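Local coordinates for protein TsrE (Streptomyces laurentii, PDB 7CWW) that probably acts as the cyclase that closes the central nitrogen heterocycle of the thiopeptide antibiotic thiostrepton, at residues F141-G146 / R206-Q211; V17-L22 / D122-T127. All blocks are in the same frame, centred on the assembly; numbering follows the deposited sequence.

Two helix-to-helix contacts, with centres 24 Å apart and nearest atoms about 6 Å apart, are formed one after the other along this single chain. Contact 2 comes first: it joins helix 15-35, which lies next to the three-stranded antiparallel sheet, to the last turns of helix 106-127. Contact 1 follows, between helix 131-149 and the end of helix 183-211. Since helix 131-149 directly succeeds helix 106-127, the two contacts are neighbours in sequence, and R134 near the start of the later helix reaches back to contact 2. Contact 2 thus ties the sheet-bearing part to helix 106-127, while contact 1 packs two helices within the helical body, where a long polyether is bound.

Contact 1 (F141-G146 / R206-Q211); sequences FLVCTG and RTLVEQ
A chi1 of 166° swings CG1 of V143 opposite the backbone nitrogen and lays this methyl beside the root of L208, whose own CG is rotated away from the carbonyl carbon (chi1 -69°). The two side chains then cross at about a right angle. V143 CG1 rests 3.9 Å from L208 CB, while V143 CB comes equally near, 3.9 Å, to L208 CD1, so that L208 meets both CB and CG1 of the valine through its own CB and CD1. The other leucine methyl serves the next residue: C144 SG lies 3.8 Å from L208 CD2. L208 is thus a wedge bearing on two consecutive residues of 141-146, with its branches shared between them. V209 adds a lighter touch, its CG2 standing 4.2 Å from V143 CG1.

The meeting is wholly apolar, with no hydrogen bond between the segments, and all four touching residues are buried. The short helical axes approach to 9.4 Å at a crossing angle of -46°, close to one of the classical ridges-into-grooves classes. The T145 hydroxyl and F141 O find their partners away from this interface. F141 O accepts from T145 N and, at 2.7 Å, from T145 OG1, the two donors coming from opposite faces of the carbonyl plane; the hydroxyl is also hydrogen-bonded to W229 NE1, which helps fix its rotation.

G146, at the end of the segment, touches the bound polyether, whereas the V143 side chain stays about 9 Å from it. Helix 224-245 continues the apolar seam where L230 meets C144; helix 331-349 presents F345 and Y349 to V209, and helix 308-326 packs on F141, L142 and T145.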
ATOM      1  N   PHE A 141       4.740   9.976  -0.885  1.00 26.52           N
ATOM      2  CA  PHE A 141       4.571   9.291   0.394  1.00 26.69           C
ATOM      3  C   PHE A 141       5.195   7.903   0.383  1.00 27.79           C
ATOM      4  O   PHE A 141       5.627   7.423   1.439  1.00 28.08           O
ATOM      5  CB  PHE A 141       3.091   9.287   0.830  1.00 28.56           C
ATOM      6  CG  PHE A 141       2.187   8.258   0.143  1.00 29.07           C
ATOM      7  CD1 PHE A 141       2.192   6.919   0.521  1.00 24.88           C
ATOM      8  CD2 PHE A 141       1.239   8.673  -0.781  1.00 27.40           C
ATOM      9  CE1 PHE A 141       1.311   5.996  -0.077  1.00 23.35           C
ATOM     10  CE2 PHE A 141       0.358   7.752  -1.391  1.00 29.90           C
ATOM     11  CZ  PHE A 141       0.406   6.416  -1.032  1.00 28.51           C
ATOM     12  N   LEU A 142       5.313   7.267  -0.786  1.00 24.66           N
ATOM     13  CA  LEU A 142       5.992   5.979  -0.848  1.00 24.83           C
ATOM     14  C   LEU A 142       7.481   6.129  -0.544  1.00 24.37           C
ATOM     15  O   LEU A 142       8.046   5.348   0.234  1.00 25.51           O
ATOM     16  CB  LEU A 142       5.786   5.337  -2.224  1.00 24.02           C
ATOM     17  CG  LEU A 142       4.376   4.832  -2.513  1.00 27.30           C
ATOM     18  CD1 LEU A 142       4.336   4.348  -3.952  1.00 25.30           C
ATOM     19  CD2 LEU A 142       3.953   3.727  -1.509  1.00 23.47           C
ATOM     20  N   VAL A 143       8.142   7.118  -1.152  1.00 23.22           N
ATOM     21  CA  VAL A 143       9.569   7.318  -0.869  1.00 23.55           C
ATOM     22  C   VAL A 143       9.777   7.554   0.624  1.00 28.51           C
ATOM     23  O   VAL A 143      10.606   6.898   1.278  1.00 26.38           O
ATOM     24  CB  VAL A 143      10.132   8.483  -1.706  1.00 27.32           C
ATOM     25  CG1 VAL A 143      11.483   8.918  -1.172  1.00 26.13           C
ATOM     26  CG2 VAL A 143      10.252   8.090  -3.191  1.00 28.12           C
ATOM     27  N   CYS A 144       9.017   8.497   1.185  1.00 27.40           N
ATOM     28  CA  CYS A 144       9.119   8.819   2.600  1.00 24.60           C
ATOM     29  C   CYS A 144       8.780   7.639   3.504  1.00 26.30           C
ATOM     30  O   CYS A 144       9.388   7.496   4.571  1.00 25.20           O
ATOM     31  CB  CYS A 144       8.198  10.000   2.893  1.00 30.54           C
ATOM     32  SG  CYS A 144       8.820  11.493   2.068  1.00 29.84           S
ATOM     33  N   THR A 145       7.825   6.786   3.109  1.00 21.32           N
ATOM     34  CA  THR A 145       7.479   5.661   3.974  1.00 23.13           C
ATOM     35  C   THR A 145       8.657   4.703   4.144  1.00 26.50           C
ATOM     36  O   THR A 145       8.920   4.214   5.253  1.00 26.46           O
ATOM     37  CB  THR A 145       6.256   4.933   3.420  1.00 25.96           C
ATOM     38  OG1 THR A 145       5.124   5.800   3.516  1.00 24.48           O
ATOM     39  CG2 THR A 145       5.963   3.661   4.221  1.00 21.30           C
ATOM     40  N   GLY A 146       9.379   4.422   3.058  1.00 26.17           N
ATOM     41  CA  GLY A 146      10.534   3.541   3.159  1.00 28.49           C
ATOM     42  C   GLY A 146      11.631   4.084   4.061  1.00 28.65           C
ATOM     43  O   GLY A 146      12.308   3.313   4.747  1.00 28.87           O
ATOM     44  N   ARG A 206      15.950  12.492  -4.039  1.00 27.26           N
ATOM     45  CA  ARG A 206      16.988  12.895  -3.095  1.00 31.42           C
ATOM     46  C   ARG A 206      16.458  13.960  -2.146  1.00 32.71           C
ATOM     47  O   ARG A 206      16.798  13.972  -0.954  1.00 29.73           O
ATOM     48  CB  ARG A 206      18.232  13.403  -3.836  1.00 32.64           C
ATOM     49  CG  ARG A 206      19.370  13.805  -2.892  1.00 38.36           C
ATOM     50  CD  ARG A 206      20.746  13.821  -3.556  1.00 39.84           C
ATOM     51  NE  ARG A 206      21.758  13.350  -2.612  1.00 42.35           N
ATOM     52  CZ  ARG A 206      22.591  12.341  -2.830  1.00 41.08           C
ATOM     53  NH1 ARG A 206      23.459  11.995  -1.891  1.00 45.20           N
ATOM     54  NH2 ARG A 206      22.570  11.682  -3.981  1.00 42.55           N
ATOM     55  N   THR A 207      15.603  14.845  -2.654  1.00 33.57           N
ATOM     56  CA  THR A 207      15.060  15.926  -1.835  1.00 32.92           C
ATOM     57  C   THR A 207      14.109  15.391  -0.771  1.00 34.47           C
ATOM     58  O   THR A 207      14.105  15.874   0.366  1.00 31.54           O
ATOM     59  CB  THR A 207      14.355  16.931  -2.730  1.00 30.05           C
ATOM     60  OG1 THR A 207      15.347  17.659  -3.458  1.00 33.33           O
ATOM     61  CG2 THR A 207      13.503  17.891  -1.897  1.00 32.46           C
ATOM     62  N   LEU A 208      13.293  14.396  -1.125  1.00 27.82           N
ATOM     63  CA  LEU A 208      12.425  13.773  -0.133  1.00 29.26           C
ATOM     64  C   LEU A 208      13.237  13.071   0.942  1.00 27.60           C
ATOM     65  O   LEU A 208      12.905  13.149   2.129  1.00 27.27           O
ATOM     66  CB  LEU A 208      11.488  12.772  -0.806  1.00 28.15           C
ATOM     67  CG  LEU A 208      10.408  13.357  -1.713  1.00 29.06           C
ATOM     68  CD1 LEU A 208       9.861  12.261  -2.624  1.00 23.98           C
ATOM     69  CD2 LEU A 208       9.309  13.950  -0.835  1.00 30.20           C
ATOM     70  N   VAL A 209      14.294  12.364   0.540  1.00 26.60           N
ATOM     71  CA  VAL A 209      15.133  11.678   1.516  1.00 30.00           C
ATOM     72  C   VAL A 209      15.797  12.689   2.437  1.00 29.89           C
ATOM     73  O   VAL A 209      15.859  12.493   3.660  1.00 27.95           O
ATOM     74  CB  VAL A 209      16.161  10.782   0.803  1.00 32.33           C
ATOM     75  CG1 VAL A 209      17.116  10.163   1.826  1.00 30.04           C
ATOM     76  CG2 VAL A 209      15.449   9.688  -0.013  1.00 29.50           C
ATOM     77  N   GLU A 210      16.284  13.801   1.874  1.00 24.90           N
ATOM     78  CA  GLU A 210      16.831  14.855   2.720  1.00 28.73           C
ATOM     79  C   GLU A 210      15.771  15.390   3.679  1.00 32.41           C
ATOM     80  O   GLU A 210      16.052  15.633   4.861  1.00 29.84           O
ATOM     81  CB  GLU A 210      17.397  15.994   1.863  1.00 32.45           C
ATOM     82  CG  GLU A 210      17.718  17.270   2.644  1.00 41.53           C
ATOM     83  CD  GLU A 210      18.996  17.163   3.477  1.00 58.33           C
ATOM     84  OE1 GLU A 210      19.098  17.855   4.523  1.00 59.84           O
ATOM     85  OE2 GLU A 210      19.896  16.382   3.091  1.00 63.68           O
ATOM     86  N   GLN A 211      14.548  15.588   3.192  1.00 29.81           N
ATOM     87  CA  GLN A 211      13.494  16.108   4.061  1.00 34.64           C
ATOM     88  C   GLN A 211      13.089  15.094   5.122  1.00 30.43           C
ATOM     89  O   GLN A 211      12.485  15.467   6.132  1.00 30.79           O
ATOM     90  CB  GLN A 211      12.282  16.515   3.215  1.00 32.29           C
ATOM     91  CG  GLN A 211      12.541  17.740   2.315  1.00 35.73           C
ATOM     92  CD  GLN A 211      11.419  17.968   1.301  1.00 36.71           C
ATOM     93  OE1 GLN A 211      10.640  17.064   1.006  1.00 35.48           O
ATOM     94  NE2 GLN A 211      11.333  19.184   0.774  1.00 40.14           N
TER

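Contact 2 (V17-L22 / D122-T127); sequences VQEDLL and DTLRAT
The E19 carboxylate offers one of its faces to L124: the methyl CD2 of L124 stands almost directly above OE1 of E19, 4.2 Å away. OE1 itself is held by a salt bridge to R134 NH1, and R128 also touches the E19 side chain. A chi1 of 180° starts E19 on a fully extended course that spans the gap between the helices. The other methyl of L124, CD1, meets L22, and the two leucines cross at about a right angle with L22 CD2 4.2 Å from L124 CD1. L124 is therefore shared between an acidic group and an apolar one, a turn apart on the same helix.

Helix 15-35 is the connection of a beta-alpha-beta crossover: it links strands 5-11 and 39-49, which run parallel to each other with strand 52-61 between them. Y44 of strand 39-49 touches both L22 and L124, so the incoming helix 106-127 meets sheet and crossover helix together.

R134 of helix 131-149 also binds T127, its NE being hydrogen-bonded to T127 OG1. T127 OG1 in turn donates to T123 O over 2.8 Å, sitting 30° off the plane of that carbonyl. R125, one residue after L124, sends NH1 to L23 O in a hydrogen bond, a polar tie between the two helices just past L22.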
ATOM      1  N   VAL A  17     -16.153   6.696 -11.369  1.00 33.24           N
ATOM      2  CA  VAL A  17     -17.457   6.995 -10.790  1.00 30.71           C
ATOM      3  C   VAL A  17     -17.437   6.773  -9.281  1.00 31.31           C
ATOM      4  O   VAL A  17     -18.092   7.511  -8.532  1.00 33.90           O
ATOM      5  CB  VAL A  17     -18.539   6.150 -11.483  1.00 32.67           C
ATOM      6  CG1 VAL A  17     -19.921   6.431 -10.885  1.00 31.01           C
ATOM      7  CG2 VAL A  17     -18.540   6.429 -12.984  1.00 35.23           C
ATOM      8  N   GLN A  18     -16.683   5.774  -8.805  1.00 26.63           N
ATOM      9  CA  GLN A  18     -16.505   5.610  -7.363  1.00 24.74           C
ATOM     10  C   GLN A  18     -15.966   6.882  -6.738  1.00 29.18           C
ATOM     11  O   GLN A  18     -16.377   7.271  -5.642  1.00 31.78           O
ATOM     12  CB  GLN A  18     -15.546   4.459  -7.058  1.00 26.39           C
ATOM     13  CG  GLN A  18     -16.036   3.088  -7.517  1.00 24.83           C
ATOM     14  CD  GLN A  18     -14.966   2.059  -7.300  1.00 26.15           C
ATOM     15  OE1 GLN A  18     -14.053   2.278  -6.502  1.00 26.19           O
ATOM     16  NE2 GLN A  18     -15.056   0.930  -8.007  1.00 26.84           N
ATOM     17  N   GLU A  19     -15.020   7.531  -7.415  1.00 32.79           N
ATOM     18  CA  GLU A  19     -14.410   8.729  -6.856  1.00 32.84           C
ATOM     19  C   GLU A  19     -15.432   9.856  -6.759  1.00 32.71           C
ATOM     20  O   GLU A  19     -15.558  10.503  -5.712  1.00 33.70           O
ATOM     21  CB  GLU A  19     -13.209   9.131  -7.716  1.00 34.75           C
ATOM     22  CG  GLU A  19     -12.462  10.372  -7.263  1.00 33.93           C
ATOM     23  CD  GLU A  19     -11.237  10.634  -8.129  1.00 37.46           C
ATOM     24  OE1 GLU A  19     -10.463   9.673  -8.369  1.00 34.80           O
ATOM     25  OE2 GLU A  19     -11.075  11.787  -8.596  1.00 41.31           O
ATOM     26  N   ASP A  20     -16.171  10.105  -7.851  1.00 32.06           N
ATOM     27  CA  ASP A  20     -17.232  11.118  -7.839  1.00 32.31           C
ATOM     28  C   ASP A  20     -18.238  10.862  -6.716  1.00 32.05           C
ATOM     29  O   ASP A  20     -18.602  11.778  -5.971  1.00 31.53           O
ATOM     30  CB  ASP A  20     -17.960  11.141  -9.189  1.00 38.71           C
ATOM     31  CG  ASP A  20     -17.073  11.610 -10.335  1.00 48.19           C
ATOM     32  OD1 ASP A  20     -16.180  12.460 -10.111  1.00 49.58           O
ATOM     33  OD2 ASP A  20     -17.279  11.127 -11.469  1.00 51.07           O
ATOM     34  N   LEU A  21     -18.718   9.617  -6.600  1.00 32.07           N
ATOM     35  CA  LEU A  21     -19.689   9.288  -5.555  1.00 31.38           C
ATOM     36  C   LEU A  21     -19.105   9.507  -4.171  1.00 30.19           C
ATOM     37  O   LEU A  21     -19.788   9.986  -3.255  1.00 33.23           O
ATOM     38  CB  LEU A  21     -20.140   7.836  -5.701  1.00 32.10           C
ATOM     39  CG  LEU A  21     -21.030   7.528  -6.893  1.00 30.73           C
ATOM     40  CD1 LEU A  21     -21.187   6.016  -7.036  1.00 33.56           C
ATOM     41  CD2 LEU A  21     -22.368   8.221  -6.688  1.00 35.03           C
ATOM     42  N   LEU A  22     -17.845   9.139  -3.992  1.00 29.52           N
ATOM     43  CA  LEU A  22     -17.203   9.298  -2.696  1.00 30.97           C
ATOM     44  C   LEU A  22     -17.101  10.770  -2.308  1.00 32.05           C
ATOM     45  O   LEU A  22     -17.494  11.161  -1.199  1.00 33.70           O
ATOM     46  CB  LEU A  22     -15.826   8.640  -2.752  1.00 30.60           C
ATOM     47  CG  LEU A  22     -14.982   8.453  -1.503  1.00 33.88           C
ATOM     48  CD1 LEU A  22     -15.770   7.804  -0.373  1.00 32.74           C
ATOM     49  CD2 LEU A  22     -13.805   7.579  -1.897  1.00 35.10           C
ATOM     50  N   ASP A 122      -8.980  14.090   1.123  1.00 28.48           N
ATOM     51  CA  ASP A 122      -8.274  15.328   0.805  1.00 31.26           C
ATOM     52  C   ASP A 122      -7.308  15.116  -0.348  1.00 28.99           C
ATOM     53  O   ASP A 122      -7.144  15.995  -1.203  1.00 31.94           O
ATOM     54  CB  ASP A 122      -7.515  15.826   2.034  1.00 36.96           C
ATOM     55  CG  ASP A 122      -8.427  16.440   3.075  1.00 45.41           C
ATOM     56  OD1 ASP A 122      -9.630  16.635   2.778  1.00 42.67           O
ATOM     57  OD2 ASP A 122      -7.937  16.705   4.196  1.00 44.07           O
ATOM     58  N   THR A 123      -6.652  13.953  -0.372  1.00 28.65           N
ATOM     59  CA  THR A 123      -5.721  13.620  -1.445  1.00 31.27           C
ATOM     60  C   THR A 123      -6.443  13.530  -2.784  1.00 32.38           C
ATOM     61  O   THR A 123      -6.007  14.128  -3.777  1.00 32.67           O
ATOM     62  CB  THR A 123      -5.010  12.301  -1.112  1.00 31.83           C
ATOM     63  OG1 THR A 123      -4.297  12.432   0.130  1.00 31.47           O
ATOM     64  CG2 THR A 123      -4.052  11.901  -2.213  1.00 31.84           C
ATOM     65  N   LEU A 124      -7.558  12.791  -2.823  1.00 30.91           N
ATOM     66  CA  LEU A 124      -8.381  12.724  -4.030  1.00 25.86           C
ATOM     67  C   LEU A 124      -8.861  14.110  -4.459  1.00 33.33           C
ATOM     68  O   LEU A 124      -8.791  14.463  -5.643  1.00 32.00           O
ATOM     69  CB  LEU A 124      -9.573  11.793  -3.800  1.00 26.97           C
ATOM     70  CG  LEU A 124      -9.145  10.347  -3.512  1.00 32.09           C
ATOM     71  CD1 LEU A 124     -10.357   9.490  -3.198  1.00 33.88           C
ATOM     72  CD2 LEU A 124      -8.351   9.776  -4.694  1.00 29.78           C
ATOM     73  N   ARG A 125      -9.368  14.912  -3.513  1.00 29.05           N
ATOM     74  CA  ARG A 125      -9.886  16.228  -3.875  1.00 33.74           C
ATOM     75  C   ARG A 125      -8.791  17.116  -4.444  1.00 34.80           C
ATOM     76  O   ARG A 125      -9.022  17.870  -5.398  1.00 36.42           O
ATOM     77  CB  ARG A 125     -10.523  16.913  -2.664  1.00 34.76           C
ATOM     78  CG  ARG A 125     -11.812  16.291  -2.199  1.00 45.00           C
ATOM     79  CD  ARG A 125     -12.569  17.213  -1.242  1.00 47.71           C
ATOM     80  NE  ARG A 125     -13.935  16.733  -1.049  1.00 55.19           N
ATOM     81  CZ  ARG A 125     -14.346  16.088   0.034  1.00 61.32           C
ATOM     82  NH1 ARG A 125     -15.608  15.684   0.124  1.00 60.48           N
ATOM     83  NH2 ARG A 125     -13.497  15.858   1.032  1.00 60.09           N
ATOM     84  N   ALA A 126      -7.596  17.058  -3.856  1.00 29.30           N
ATOM     85  CA  ALA A 126      -6.505  17.922  -4.297  1.00 37.64           C
ATOM     86  C   ALA A 126      -5.977  17.539  -5.669  1.00 39.38           C
ATOM     87  O   ALA A 126      -5.338  18.363  -6.327  1.00 44.02           O
ATOM     88  CB  ALA A 126      -5.355  17.884  -3.289  1.00 34.96           C
ATOM     89  N   THR A 127      -6.212  16.307  -6.106  1.00 41.61           N
ATOM     90  CA  THR A 127      -5.658  15.823  -7.360  1.00 43.04           C
ATOM     91  C   THR A 127      -6.744  15.405  -8.332  1.00 43.27           C
ATOM     92  O   THR A 127      -6.439  14.778  -9.351  1.00 47.47           O
ATOM     93  CB  THR A 127      -4.701  14.657  -7.102  1.00 40.33           C
ATOM     94  OG1 THR A 127      -5.405  13.592  -6.449  1.00 34.62           O
ATOM     95  CG2 THR A 127      -3.541  15.114  -6.222  1.00 38.34           C
TER